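Local coordinates for protein Abbfa_003403 (Acinetobacter baumannii, PDB 4ZXH) that probably builds a peptide product as a four-domain nonribosomal peptide synthetase, combining condensation, adenylation, carrier and thioesterase activities on a single chain, at residues A[212-217]-A[875-880]; A[910-915]-A[939-944]; A[973-978]-A[1226-1231]; A[993-998]-A[1035-1040]. All coordinates share one frame; numbering follows the deposited sequence.

Contact 1 (A[212-217]-A[875-880]); sequences VHSIPL and GFRIEL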
loop_
_atom_site.group_PDB
_atom_site.type_symbol
_atom_site.label_atom_id
_atom_site.label_comp_id
_atom_site.label_asym_id
_atom_site.label_seq_id
_atom_site.Cartn_x
_atom_site.Cartn_y
_atom_site.Cartn_z
ATOM N N VAL A 212 2.297 10.882 -2.465
ATOM C CA VAL A 212 1.636 10.871 -1.159
ATOM C C VAL A 212 2.455 11.704 -0.165
ATOM O O VAL A 212 3.677 11.844 -0.309
ATOM C CB VAL A 212 1.438 9.419 -0.634
ATOM C CG1 VAL A 212 2.760 8.681 -0.515
ATOM C CG2 VAL A 212 0.746 9.412 0.691
ATOM N N HIS A 213 1.780 12.286 0.823
ATOM C CA HIS A 213 2.447 13.076 1.852
ATOM C C HIS A 213 3.280 12.175 2.738
ATOM O O HIS A 213 3.152 10.961 2.686
ATOM C CB HIS A 213 1.436 13.817 2.706
ATOM C CG HIS A 213 0.570 12.905 3.515
ATOM N ND1 HIS A 213 1.006 12.302 4.678
ATOM C CD2 HIS A 213 -0.693 12.466 3.314
ATOM C CE1 HIS A 213 0.039 11.546 5.166
ATOM N NE2 HIS A 213 -1.001 11.624 4.354
ATOM N N SER A 214 4.099 12.769 3.592
ATOM C CA SER A 214 4.996 11.976 4.418
ATOM C C SER A 214 4.788 12.301 5.879
ATOM O O SER A 214 5.741 12.390 6.649
ATOM C CB SER A 214 6.451 12.215 4.022
ATOM O OG SER A 214 6.610 12.166 2.611
ATOM N N ILE A 215 3.532 12.497 6.254
ATOM C CA ILE A 215 3.198 12.639 7.656
ATOM C C ILE A 215 3.217 11.271 8.324
ATOM O O ILE A 215 2.597 10.329 7.833
ATOM C CB ILE A 215 1.828 13.290 7.836
ATOM C CG1 ILE A 215 1.864 14.716 7.291
ATOM C CG2 ILE A 215 1.432 13.314 9.309
ATOM C CD1 ILE A 215 0.507 15.363 7.199
ATOM N N PRO A 216 3.944 11.148 9.442
ATOM C CA PRO A 216 3.989 9.863 10.155
ATOM C C PRO A 216 2.597 9.390 10.583
ATOM O O PRO A 216 1.838 10.150 11.205
ATOM C CB PRO A 216 4.862 10.163 11.376
ATOM C CG PRO A 216 5.643 11.372 10.987
ATOM C CD PRO A 216 4.736 12.184 10.120
ATOM N N LEU A 217 2.265 8.149 10.235
ATOM C CA LEU A 217 0.979 7.580 10.589
ATOM C C LEU A 217 1.104 6.791 11.878
ATOM O O LEU A 217 2.197 6.379 12.261
ATOM C CB LEU A 217 0.450 6.684 9.478
ATOM C CG LEU A 217 0.468 7.252 8.067
ATOM C CD1 LEU A 217 -0.188 6.262 7.105
ATOM C CD2 LEU A 217 -0.208 8.616 8.021
ATOM N N GLY A 875 9.811 11.123 -3.744
ATOM C CA GLY A 875 9.337 12.312 -3.050
ATOM C C GLY A 875 8.569 12.100 -1.751
ATOM O O GLY A 875 7.897 13.020 -1.252
ATOM N N PHE A 876 8.671 10.892 -1.202
ATOM C CA PHE A 876 7.951 10.499 0.013
ATOM C C PHE A 876 8.711 9.387 0.714
ATOM O O PHE A 876 9.648 8.838 0.156
ATOM C CB PHE A 876 6.525 10.035 -0.299
ATOM C CG PHE A 876 6.454 8.939 -1.322
ATOM C CD1 PHE A 876 6.470 7.609 -0.939
ATOM C CD2 PHE A 876 6.362 9.243 -2.679
ATOM C CE1 PHE A 876 6.401 6.614 -1.890
ATOM C CE2 PHE A 876 6.290 8.250 -3.635
ATOM C CZ PHE A 876 6.314 6.940 -3.245
ATOM N N ARG A 877 8.316 9.047 1.933
ATOM C CA ARG A 877 9.069 8.051 2.677
ATOM C C ARG A 877 8.244 6.780 2.896
ATOM O O ARG A 877 7.021 6.816 2.867
ATOM C CB ARG A 877 9.556 8.633 4.004
ATOM C CG ARG A 877 8.458 9.075 4.950
ATOM C CD ARG A 877 9.059 9.604 6.250
ATOM N NE ARG A 877 9.815 8.559 6.946
ATOM C CZ ARG A 877 9.284 7.663 7.775
ATOM N NH1 ARG A 877 7.977 7.682 8.032
ATOM N NH2 ARG A 877 10.064 6.750 8.346
ATOM N N ILE A 878 8.935 5.657 3.086
ATOM C CA ILE A 878 8.312 4.341 3.195
ATOM C C ILE A 878 8.643 3.724 4.550
ATOM O O ILE A 878 9.749 3.897 5.056
ATOM C CB ILE A 878 8.803 3.368 2.076
ATOM C CG1 ILE A 878 8.596 3.957 0.681
ATOM C CG2 ILE A 878 8.084 2.030 2.153
ATOM C CD1 ILE A 878 7.198 3.830 0.186
ATOM N N GLU A 879 7.687 3.011 5.135
ATOM C CA GLU A 879 7.957 2.176 6.298
ATOM C C GLU A 879 8.277 0.746 5.856
ATOM O O GLU A 879 7.372 -0.095 5.779
ATOM C CB GLU A 879 6.760 2.175 7.248
ATOM C CG GLU A 879 6.768 3.310 8.231
ATOM C CD GLU A 879 7.995 3.293 9.123
ATOM O OE1 GLU A 879 8.315 2.221 9.685
ATOM O OE2 GLU A 879 8.640 4.353 9.260
ATOM N N LEU A 880 9.553 0.468 5.582
ATOM C CA LEU A 880 9.956 -0.810 4.976
ATOM C C LEU A 880 9.404 -2.028 5.723
ATOM O O LEU A 880 8.963 -2.997 5.109
ATOM C CB LEU A 880 11.483 -0.895 4.891
ATOM C CG LEU A 880 12.099 0.145 3.951
ATOM C CD1 LEU A 880 13.611 0.192 4.068
ATOM C CD2 LEU A 880 11.663 -0.117 2.510
#

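Contact 2 (A[910-915]-A[939-944]); sequences LVAYVT and SAFIRL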
loop_
_atom_site.group_PDB
_atom_site.type_symbol
_atom_site.label_atom_id
_atom_site.label_comp_id
_atom_site.label_asym_id
_atom_site.label_seq_id
_atom_site.Cartn_x
_atom_site.Cartn_y
_atom_site.Cartn_z
ATOM N N LEU A 910 12.047 -0.107 -4.779
ATOM C CA LEU A 910 11.997 -1.101 -3.712
ATOM C C LEU A 910 12.372 -2.489 -4.189
ATOM O O LEU A 910 11.927 -2.905 -5.258
ATOM C CB LEU A 910 10.593 -1.148 -3.125
ATOM C CG LEU A 910 10.216 0.088 -2.338
ATOM C CD1 LEU A 910 8.739 0.022 -1.992
ATOM C CD2 LEU A 910 11.050 0.102 -1.108
ATOM N N VAL A 911 13.164 -3.202 -3.379
ATOM C CA VAL A 911 13.583 -4.598 -3.621
ATOM C C VAL A 911 13.166 -5.491 -2.472
ATOM O O VAL A 911 13.401 -5.158 -1.303
ATOM C CB VAL A 911 15.109 -4.735 -3.742
ATOM C CG1 VAL A 911 15.496 -6.100 -4.304
ATOM C CG2 VAL A 911 15.656 -3.636 -4.589
ATOM N N ALA A 912 12.587 -6.639 -2.776
ATOM C CA ALA A 912 12.237 -7.572 -1.715
ATOM C C ALA A 912 13.058 -8.840 -1.810
ATOM O O ALA A 912 12.998 -9.548 -2.821
ATOM C CB ALA A 912 10.752 -7.905 -1.763
ATOM N N TYR A 913 13.829 -9.125 -0.765
ATOM C CA TYR A 913 14.542 -10.407 -0.655
ATOM C C TYR A 913 13.726 -11.376 0.220
ATOM O O TYR A 913 13.204 -10.975 1.279
ATOM C CB TYR A 913 15.945 -10.208 -0.067
ATOM C CG TYR A 913 16.790 -9.179 -0.785
ATOM C CD1 TYR A 913 17.707 -9.560 -1.770
ATOM C CD2 TYR A 913 16.678 -7.840 -0.480
ATOM C CE1 TYR A 913 18.485 -8.620 -2.444
ATOM C CE2 TYR A 913 17.444 -6.887 -1.138
ATOM C CZ TYR A 913 18.347 -7.281 -2.118
ATOM O OH TYR A 913 19.100 -6.325 -2.769
ATOM N N VAL A 914 13.579 -12.631 -0.216
ATOM C CA VAL A 914 12.793 -13.592 0.564
ATOM C C VAL A 914 13.463 -14.964 0.672
ATOM O O VAL A 914 14.202 -15.369 -0.229
ATOM C CB VAL A 914 11.382 -13.769 -0.030
ATOM C CG1 VAL A 914 10.576 -12.470 0.106
ATOM C CG2 VAL A 914 11.473 -14.185 -1.479
ATOM N N THR A 915 13.223 -15.657 1.791
ATOM C CA THR A 915 13.648 -17.064 1.963
ATOM C C THR A 915 12.454 -17.911 2.316
ATOM O O THR A 915 11.512 -17.420 2.926
ATOM C CB THR A 915 14.681 -17.287 3.097
ATOM O OG1 THR A 915 14.200 -16.673 4.302
ATOM C CG2 THR A 915 15.997 -16.704 2.766
ATOM N N SER A 939 9.411 -3.386 -6.727
ATOM C CA SER A 939 9.632 -3.522 -8.163
ATOM C C SER A 939 10.464 -4.768 -8.495
ATOM O O SER A 939 10.579 -5.117 -9.662
ATOM C CB SER A 939 10.335 -2.290 -8.719
ATOM O OG SER A 939 9.789 -1.107 -8.176
ATOM N N ALA A 940 11.040 -5.423 -7.480
ATOM C CA ALA A 940 11.878 -6.609 -7.698
ATOM C C ALA A 940 11.843 -7.592 -6.521
ATOM O O ALA A 940 11.769 -7.199 -5.361
ATOM C CB ALA A 940 13.306 -6.196 -7.992
ATOM N N PHE A 941 11.877 -8.876 -6.854
ATOM C CA PHE A 941 11.812 -9.960 -5.878
ATOM C C PHE A 941 12.965 -10.902 -6.139
ATOM O O PHE A 941 13.168 -11.339 -7.263
ATOM C CB PHE A 941 10.482 -10.708 -5.972
ATOM C CG PHE A 941 9.290 -9.867 -5.598
ATOM C CD1 PHE A 941 8.718 -9.973 -4.335
ATOM C CD2 PHE A 941 8.746 -8.962 -6.510
ATOM C CE1 PHE A 941 7.611 -9.189 -3.985
ATOM C CE2 PHE A 941 7.646 -8.167 -6.167
ATOM C CZ PHE A 941 7.076 -8.281 -4.901
ATOM N N ILE A 942 13.732 -11.191 -5.103
ATOM C CA ILE A 942 14.892 -12.050 -5.221
ATOM C C ILE A 942 14.803 -13.134 -4.152
ATOM O O ILE A 942 14.614 -12.823 -2.972
ATOM C CB ILE A 942 16.197 -11.241 -5.055
ATOM C CG1 ILE A 942 16.302 -10.172 -6.133
ATOM C CG2 ILE A 942 17.422 -12.135 -5.112
ATOM C CD1 ILE A 942 17.443 -9.220 -5.882
ATOM N N ARG A 943 14.920 -14.398 -4.549
ATOM C CA ARG A 943 14.979 -15.473 -3.558
ATOM C C ARG A 943 16.410 -15.719 -3.113
ATOM O O ARG A 943 17.333 -15.708 -3.915
ATOM C CB ARG A 943 14.370 -16.756 -4.101
ATOM C CG ARG A 943 14.095 -17.827 -3.055
ATOM C CD ARG A 943 13.379 -18.982 -3.713
ATOM N NE ARG A 943 13.121 -20.139 -2.858
ATOM C CZ ARG A 943 12.459 -21.220 -3.281
ATOM N NH1 ARG A 943 12.009 -21.273 -4.534
ATOM N NH2 ARG A 943 12.247 -22.250 -2.471
ATOM N N LEU A 944 16.587 -15.898 -1.815
ATOM C CA LEU A 944 17.886 -16.235 -1.259
ATOM C C LEU A 944 17.711 -17.476 -0.397
ATOM O O LEU A 944 16.630 -17.723 0.131
ATOM C CB LEU A 944 18.457 -15.076 -0.429
ATOM C CG LEU A 944 18.770 -13.760 -1.147
ATOM C CD1 LEU A 944 19.223 -12.670 -0.176
ATOM C CD2 LEU A 944 19.792 -13.957 -2.235
#

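Contact 3 (A[973-978]-A[1226-1231]); sequences APRDPI and VLPLDA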
loop_
_atom_site.group_PDB
_atom_site.type_symbol
_atom_site.label_atom_id
_atom_site.label_comp_id
_atom_site.label_asym_id
_atom_site.label_seq_id
_atom_site.Cartn_x
_atom_site.Cartn_y
_atom_site.Cartn_z
ATOM N N ALA A 973 1.019 -11.664 -25.927
ATOM C CA ALA A 973 -0.271 -11.746 -26.611
ATOM C C ALA A 973 -1.270 -12.526 -25.762
ATOM O O ALA A 973 -0.867 -13.392 -25.006
ATOM C CB ALA A 973 -0.101 -12.389 -27.970
ATOM N N PRO A 974 -2.574 -12.210 -25.871
ATOM C CA PRO A 974 -3.645 -12.916 -25.150
ATOM C C PRO A 974 -3.649 -14.403 -25.470
ATOM O O PRO A 974 -3.284 -14.752 -26.571
ATOM C CB PRO A 974 -4.916 -12.238 -25.663
ATOM C CG PRO A 974 -4.517 -11.652 -26.969
ATOM C CD PRO A 974 -3.123 -11.171 -26.749
ATOM N N ARG A 975 -4.040 -15.265 -24.536
ATOM C CA ARG A 975 -3.802 -16.701 -24.722
ATOM C C ARG A 975 -5.071 -17.563 -24.818
ATOM O O ARG A 975 -5.018 -18.700 -25.288
ATOM C CB ARG A 975 -2.898 -17.213 -23.587
ATOM C CG ARG A 975 -1.525 -16.493 -23.524
ATOM C CD ARG A 975 -0.833 -16.614 -22.160
ATOM N NE ARG A 975 -1.596 -15.949 -21.107
ATOM C CZ ARG A 975 -1.293 -16.015 -19.814
ATOM N NH1 ARG A 975 -0.233 -16.714 -19.422
ATOM N NH2 ARG A 975 -2.039 -15.378 -18.914
ATOM N N ASP A 976 -6.211 -17.031 -24.399
ATOM C CA ASP A 976 -7.450 -17.789 -24.494
ATOM C C ASP A 976 -8.594 -16.832 -24.857
ATOM O O ASP A 976 -8.356 -15.629 -25.000
ATOM C CB ASP A 976 -7.693 -18.562 -23.180
ATOM C CG ASP A 976 -7.950 -17.658 -21.985
ATOM O OD1 ASP A 976 -7.894 -16.422 -22.130
ATOM O OD2 ASP A 976 -8.206 -18.197 -20.881
ATOM N N PRO A 977 -9.828 -17.350 -25.045
ATOM C CA PRO A 977 -10.923 -16.427 -25.393
ATOM C C PRO A 977 -11.165 -15.253 -24.407
ATOM O O PRO A 977 -11.551 -14.168 -24.831
ATOM C CB PRO A 977 -12.143 -17.356 -25.433
ATOM C CG PRO A 977 -11.583 -18.668 -25.922
ATOM C CD PRO A 977 -10.212 -18.760 -25.277
ATOM N N ILE A 978 -10.961 -15.462 -23.114
ATOM C CA ILE A 978 -11.175 -14.385 -22.161
ATOM C C ILE A 978 -10.149 -13.272 -22.362
ATOM O O ILE A 978 -10.485 -12.090 -22.391
ATOM C CB ILE A 978 -11.101 -14.896 -20.713
ATOM C CG1 ILE A 978 -12.400 -15.620 -20.317
ATOM C CG2 ILE A 978 -10.786 -13.760 -19.762
ATOM C CD1 ILE A 978 -12.358 -16.212 -18.923
ATOM N N VAL A 1226 1.463 -20.075 -24.354
ATOM C CA VAL A 1226 0.344 -20.026 -25.299
ATOM C C VAL A 1226 -0.999 -20.527 -24.686
ATOM O O VAL A 1226 -2.038 -20.566 -25.378
ATOM C CB VAL A 1226 0.643 -20.832 -26.573
ATOM C CG1 VAL A 1226 1.925 -20.335 -27.196
ATOM C CG2 VAL A 1226 0.730 -22.305 -26.262
ATOM N N LEU A 1227 -0.953 -20.906 -23.407
ATOM C CA LEU A 1227 -2.137 -21.082 -22.565
ATOM C C LEU A 1227 -1.878 -20.468 -21.184
ATOM O O LEU A 1227 -0.740 -20.419 -20.740
ATOM C CB LEU A 1227 -2.507 -22.561 -22.411
ATOM C CG LEU A 1227 -3.134 -23.205 -23.633
ATOM C CD1 LEU A 1227 -3.444 -24.676 -23.367
ATOM C CD2 LEU A 1227 -4.389 -22.424 -24.019
ATOM N N PRO A 1228 -2.934 -20.000 -20.503
ATOM C CA PRO A 1228 -2.766 -19.417 -19.165
ATOM C C PRO A 1228 -2.332 -20.449 -18.129
ATOM O O PRO A 1228 -2.695 -21.622 -18.233
ATOM C CB PRO A 1228 -4.171 -18.881 -18.834
ATOM C CG PRO A 1228 -4.829 -18.675 -20.148
ATOM C CD PRO A 1228 -4.289 -19.768 -21.038
ATOM N N LEU A 1229 -1.576 -20.017 -17.125
ATOM C CA LEU A 1229 -1.109 -20.946 -16.110
ATOM C C LEU A 1229 -2.265 -21.550 -15.329
ATOM O O LEU A 1229 -2.181 -22.701 -14.921
ATOM C CB LEU A 1229 -0.121 -20.268 -15.166
ATOM C CG LEU A 1229 1.342 -20.470 -15.577
ATOM C CD1 LEU A 1229 1.590 -20.087 -17.052
ATOM C CD2 LEU A 1229 2.263 -19.689 -14.657
ATOM N N ASP A 1230 -3.354 -20.804 -15.151
ATOM C CA ASP A 1230 -4.508 -21.332 -14.419
ATOM C C ASP A 1230 -5.509 -22.131 -15.284
ATOM O O ASP A 1230 -6.610 -22.436 -14.825
ATOM C CB ASP A 1230 -5.251 -20.201 -13.689
ATOM C CG ASP A 1230 -5.501 -18.986 -14.573
ATOM O OD1 ASP A 1230 -4.678 -18.721 -15.478
ATOM O OD2 ASP A 1230 -6.523 -18.292 -14.359
ATOM N N ALA A 1231 -5.135 -22.487 -16.511
ATOM C CA ALA A 1231 -5.972 -23.386 -17.318
ATOM C C ALA A 1231 -5.904 -24.795 -16.748
ATOM O O ALA A 1231 -4.824 -25.292 -16.430
ATOM C CB ALA A 1231 -5.532 -23.386 -18.794
HETATM O O HOH W 1 -4.067 -20.193 -27.114
#

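Contact 4 (A[993-998]-A[1035-1040]); sequences KRVGIH and STVERL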
loop_
_atom_site.group_PDB
_atom_site.type_symbol
_atom_site.label_atom_id
_atom_site.label_comp_id
_atom_site.label_asym_id
_atom_site.label_seq_id
_atom_site.Cartn_x
_atom_site.Cartn_y
_atom_site.Cartn_z
ATOM N N LYS A 993 -3.203 0.741 -30.163
ATOM C CA LYS A 993 -3.248 -0.199 -31.279
ATOM C C LYS A 993 -3.121 -1.626 -30.806
ATOM O O LYS A 993 -3.937 -2.450 -31.189
ATOM C CB LYS A 993 -2.162 0.093 -32.317
ATOM C CG LYS A 993 -2.318 1.436 -33.043
ATOM C CD LYS A 993 -3.632 1.512 -33.805
ATOM C CE LYS A 993 -3.642 0.586 -35.012
ATOM N NZ LYS A 993 -4.962 0.606 -35.681
ATOM N N ARG A 994 -2.126 -1.918 -29.967
ATOM C CA ARG A 994 -1.827 -3.309 -29.586
ATOM C C ARG A 994 -1.532 -3.476 -28.097
ATOM O O ARG A 994 -0.567 -2.930 -27.575
ATOM C CB ARG A 994 -0.654 -3.823 -30.400
ATOM C CG ARG A 994 -0.321 -5.285 -30.182
ATOM C CD ARG A 994 1.045 -5.615 -30.740
ATOM N NE ARG A 994 1.093 -5.630 -32.192
ATOM C CZ ARG A 994 2.080 -5.098 -32.910
ATOM N NH1 ARG A 994 3.059 -4.471 -32.291
ATOM N NH2 ARG A 994 2.085 -5.172 -34.240
ATOM N N VAL A 995 -2.378 -4.234 -27.413
ATOM C CA VAL A 995 -2.333 -4.313 -25.958
ATOM C C VAL A 995 -1.930 -5.698 -25.501
ATOM O O VAL A 995 -2.518 -6.697 -25.908
ATOM C CB VAL A 995 -3.698 -3.950 -25.328
ATOM C CG1 VAL A 995 -3.781 -4.404 -23.889
ATOM C CG2 VAL A 995 -3.951 -2.444 -25.420
ATOM N N GLY A 996 -0.911 -5.748 -24.654
ATOM C CA GLY A 996 -0.440 -7.005 -24.125
ATOM C C GLY A 996 -1.099 -7.270 -22.798
ATOM O O GLY A 996 -1.533 -6.344 -22.131
ATOM N N ILE A 997 -1.142 -8.531 -22.390
ATOM C CA ILE A 997 -1.874 -8.903 -21.192
ATOM C C ILE A 997 -1.258 -8.367 -19.889
ATOM O O ILE A 997 -1.860 -8.508 -18.830
ATOM C CB ILE A 997 -2.017 -10.429 -21.100
ATOM C CG1 ILE A 997 -0.662 -11.089 -20.850
ATOM C CG2 ILE A 997 -2.677 -10.982 -22.370
ATOM C CD1 ILE A 997 -0.757 -12.583 -20.675
ATOM N N HIS A 998 -0.094 -7.729 -19.961
ATOM C CA HIS A 998 0.516 -7.119 -18.771
ATOM C C HIS A 998 0.492 -5.589 -18.797
ATOM O O HIS A 998 1.041 -4.945 -17.917
ATOM C CB HIS A 998 1.951 -7.614 -18.600
ATOM C CG HIS A 998 2.025 -9.079 -18.312
ATOM N ND1 HIS A 998 2.911 -9.926 -18.945
ATOM C CD2 HIS A 998 1.281 -9.855 -17.490
ATOM C CE1 HIS A 998 2.723 -11.159 -18.510
ATOM N NE2 HIS A 998 1.742 -11.142 -17.623
ATOM N N SER A 1035 -6.095 -4.517 -12.848
ATOM C CA SER A 1035 -6.107 -3.580 -13.983
ATOM C C SER A 1035 -5.258 -3.939 -15.227
ATOM O O SER A 1035 -5.157 -3.153 -16.177
ATOM C CB SER A 1035 -5.688 -2.201 -13.472
ATOM O OG SER A 1035 -4.524 -2.314 -12.685
ATOM N N THR A 1036 -4.659 -5.119 -15.231
ATOM C CA THR A 1036 -4.099 -5.665 -16.461
ATOM C C THR A 1036 -5.032 -6.723 -17.000
ATOM O O THR A 1036 -5.864 -7.241 -16.258
ATOM C CB THR A 1036 -2.737 -6.299 -16.252
ATOM O OG1 THR A 1036 -2.904 -7.494 -15.476
ATOM C CG2 THR A 1036 -1.771 -5.315 -15.571
ATOM N N VAL A 1037 -4.896 -7.065 -18.280
ATOM C CA VAL A 1037 -5.755 -8.096 -18.858
ATOM C C VAL A 1037 -5.496 -9.440 -18.181
ATOM O O VAL A 1037 -6.431 -10.190 -17.894
ATOM C CB VAL A 1037 -5.548 -8.232 -20.360
ATOM C CG1 VAL A 1037 -6.307 -9.433 -20.878
ATOM C CG2 VAL A 1037 -6.015 -6.973 -21.058
ATOM N N GLU A 1038 -4.230 -9.730 -17.884
ATOM C CA GLU A 1038 -3.925 -10.995 -17.232
ATOM C C GLU A 1038 -4.678 -11.126 -15.916
ATOM O O GLU A 1038 -5.375 -12.125 -15.682
ATOM C CB GLU A 1038 -2.432 -11.152 -16.968
ATOM C CG GLU A 1038 -2.053 -12.597 -16.618
ATOM C CD GLU A 1038 -0.895 -12.693 -15.648
ATOM O OE1 GLU A 1038 -0.799 -11.825 -14.755
ATOM O OE2 GLU A 1038 -0.070 -13.621 -15.788
ATOM N N ARG A 1039 -4.527 -10.113 -15.062
ATOM C CA ARG A 1039 -5.029 -10.199 -13.705
ATOM C C ARG A 1039 -6.554 -10.217 -13.684
ATOM O O ARG A 1039 -7.162 -10.956 -12.909
ATOM C CB ARG A 1039 -4.480 -9.046 -12.865
ATOM C CG ARG A 1039 -3.083 -9.346 -12.371
ATOM C CD ARG A 1039 -2.328 -8.142 -11.806
ATOM N NE ARG A 1039 -2.997 -7.412 -10.721
ATOM C CZ ARG A 1039 -3.414 -7.951 -9.580
ATOM N NH1 ARG A 1039 -3.290 -9.255 -9.338
ATOM N NH2 ARG A 1039 -3.984 -7.182 -8.677
ATOM N N LEU A 1040 -7.169 -9.418 -14.545
ATOM C CA LEU A 1040 -8.624 -9.337 -14.590
ATOM C C LEU A 1040 -9.167 -10.623 -15.175
ATOM O O LEU A 1040 -10.205 -11.115 -14.758
ATOM C CB LEU A 1040 -9.062 -8.122 -15.412
ATOM C CG LEU A 1040 -10.547 -7.817 -15.629
ATOM C CD1 LEU A 1040 -11.281 -7.525 -14.328
ATOM C CD2 LEU A 1040 -10.630 -6.632 -16.569
#

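Contact 1 (A[212-217]-A[875-880])
Gly-875 and Phe-876 begin the approach to Val-212 and Ser-214, a loop-to-loop junction between the condensation domain and the loop that enters helix 880-888 of the C-terminal adenylation region. Gly-875 has a positive phi (97°), a backbone shape that suits glycine, and its carbonyl O lies only loosely near the hydroxyl of Ser-214. Phe-876 makes the main apolar contact. Its CG stands between the backbone N and the carbonyl carbon (chi1 54°), and one face of the ring receives Val-212 CG1, a CH-pi contact 4.1 Å from the ring centroid and 24° off its normal. The methyl is displaced toward the rim and comes within 3.8 Å of Phe-876 CG. The root of the same side chain is also engaged, since Val-212 O lies 3.4 Å from Phe-876 CB and Ser-214 OG 3.4 Å from Phe-876 CA. The ring also meets Tyr-935, with the two ring planes steeply inclined. At Arg-877, a poorly ordered residue, the touching atom is aliphatic: CG rests 3.8 Å from Ser-214 CB, while the guanidinium turns along its own loop. In the model its NH2 pairs with Glu-879 OE2 at 2.9 Å as a salt bridge, and that oxygen is also hydrogen-bonded to His-864 ND1. The facing loop has its own internal fastening. Ile-215 N donates to His-213 ND1 at 3.0 Å, practically in the plane of the imidazole, whose NE2 is bonded to Asp-402 OD2.

Contact 2 (A[910-915]-A[939-944])
A beta-alpha-beta unit brings Val-911 to Thr-915 beside Ala-940 to Leu-944: strand 907-916 leads through helix 921-931 to strand 940-943, and the two strands run parallel in the small mixed sheet of the C-terminal adenylation domain. Their axes diverge by 22°. The backbone ladder is that of a parallel pair, in which one strand's alternate residues bond to both neighbours of the residue opposite. Around Phe-941, Ala-912 N donates to Ala-940 O at 2.8 Å and Ala-912 O accepts from Ile-942 N at 2.9 Å; around Arg-943, Val-914 N reaches Ile-942 O and Leu-944 N reaches Val-914 O. The entry is less regular, for Leu-910 O takes Ser-939 N at 3.0 Å and only a weak bond from Ala-940 N.

Side chains then alternate between two surfaces. On one, Ile-942 lies alongside Tyr-913, both pointing the same way, and its CD1 touches Tyr-913 CE1 at 3.6 Å; Val-911 CG1 approaches that same methyl from farther back along its strand. The tyrosine ring meets Phe-960 edge-to-face, and its hydroxyl is hydrogen-bonded to Pro-961 O. On the other surface Ala-912 and Phe-941 are neighbours. Phe-941 touches Ala-912 and also Leu-924 and Leu-928 of the connecting helix, thereby joining the crossover to its sheet. With its CG anti to the carbonyl carbon (chi1 -65°), Phe-941 brings CD1 to 3.9 Å from Ala-912 CB.

Contact 3 (A[973-978]-A[1226-1231])
One water molecule is held between the carbonyls of Arg-975 and Val-1226, giving a hydrogen bond to Val-1226 O at 2.7 Å and another, modelled rather short, to Arg-975 O. It joins the N-cap region of helix 977-990, the first helix of the carrier domain, to a loop of the thioesterase domain. Beside it, the Arg-975 side chain lies against Pro-1228, the two running past each other in opposite directions. Arg-975 CB meets Pro-1228 CD at 3.9 Å, and farther out a bend at chi3 (-64°) lays the guanidinium over the proline backbone, with Pro-1228 CA 3.7 Å above its plane and over its centre. The nitrogens bond to other residues: NH2 to Glu-979 in a salt bridge, NH1 to Asn-1225 OD1. Asp-976 caps the helix, its OD1 accepting from Glu-979 N, while OD2 pairs with Arg-1045 NH2. As Arg-1045 also bridges to Asp-1230 by NH1, a single guanidinium ties the two segments together. Pro-1228 opens a type I turn closed by Ala-1231 N to Pro-1228 O, and its ring CG lies 3.5 Å from Asp-976 OD2.

Contact 4 (A[993-998]-A[1035-1040])
Glu-1038 and His-998 meet at the start of helix 1037-1046, the last helix of the carrier-domain bundle, where the loop from helix 977-990 passes the helix N-terminus. Followed outward, the glutamate touches this loop at nearly every atom. CB sits 3.3 Å from Ile-997 O and also faces His-998 CD2. CG, anti to the backbone N (chi1 -166°), heads out from the helix and comes near NE2, and a bend at chi2 (-148°) then brings CD to the ring edge in its plane, 3.6 Å from His-998 NE2. At the tip OE2 is likewise 3.6 Å from His-998 NE2, while OE1 lies slightly farther off, about equally distant from NE2 and CD2; the carboxylate stands perpendicular to the ring (90°). OE1 also has a long, weak ion pair with Lys-926. The carbonyl that CB meets is gripped by the backbone as well: Glu-1038 N donates to Ile-997 O at 2.8 Å, in the carbonyl plane and on a lone pair. Thr-1036 is the N-cap residue, its OG1 accepting from Arg-1039 N at 3.1 Å, and its CB lies 3.5 Å from Ile-997 O. Val-1037 CG1 lies 4.2 Å from Ile-997 CG2, its CG2 faces Val-995 CG1, and the side chain also touches Leu-982 and Phe-986. Loop and helix terminus are thus joined by a single true hydrogen bond. The histidine-glutamate approach is van der Waals contact to which charge may add, and a positive charge on the imidazole would probably be favoured by the nearby carboxylate.

Contacts 1 and 3 are the buried ones, and both join different domains: condensation to the adenylation C-terminal part, and carrier to thioesterase. Contact 1 is mostly apolar packing, whereas contact 3 adds a bridging water and an arginine shared by both segments. Contacts 2 and 4 lie within single domains, are only partly buried, and rest on backbone bonds, a parallel ladder in one and a lone bond at a helix start in the other. They are not isolated. Leu-880 CD2 of contact 1 packs on Leu-910 CD2 of contact 2 at 3.7 Å, and contact 4, nested within the loop that contact 3 closes, meets it where Arg-975 lies against Ile-997 and Glu-1038.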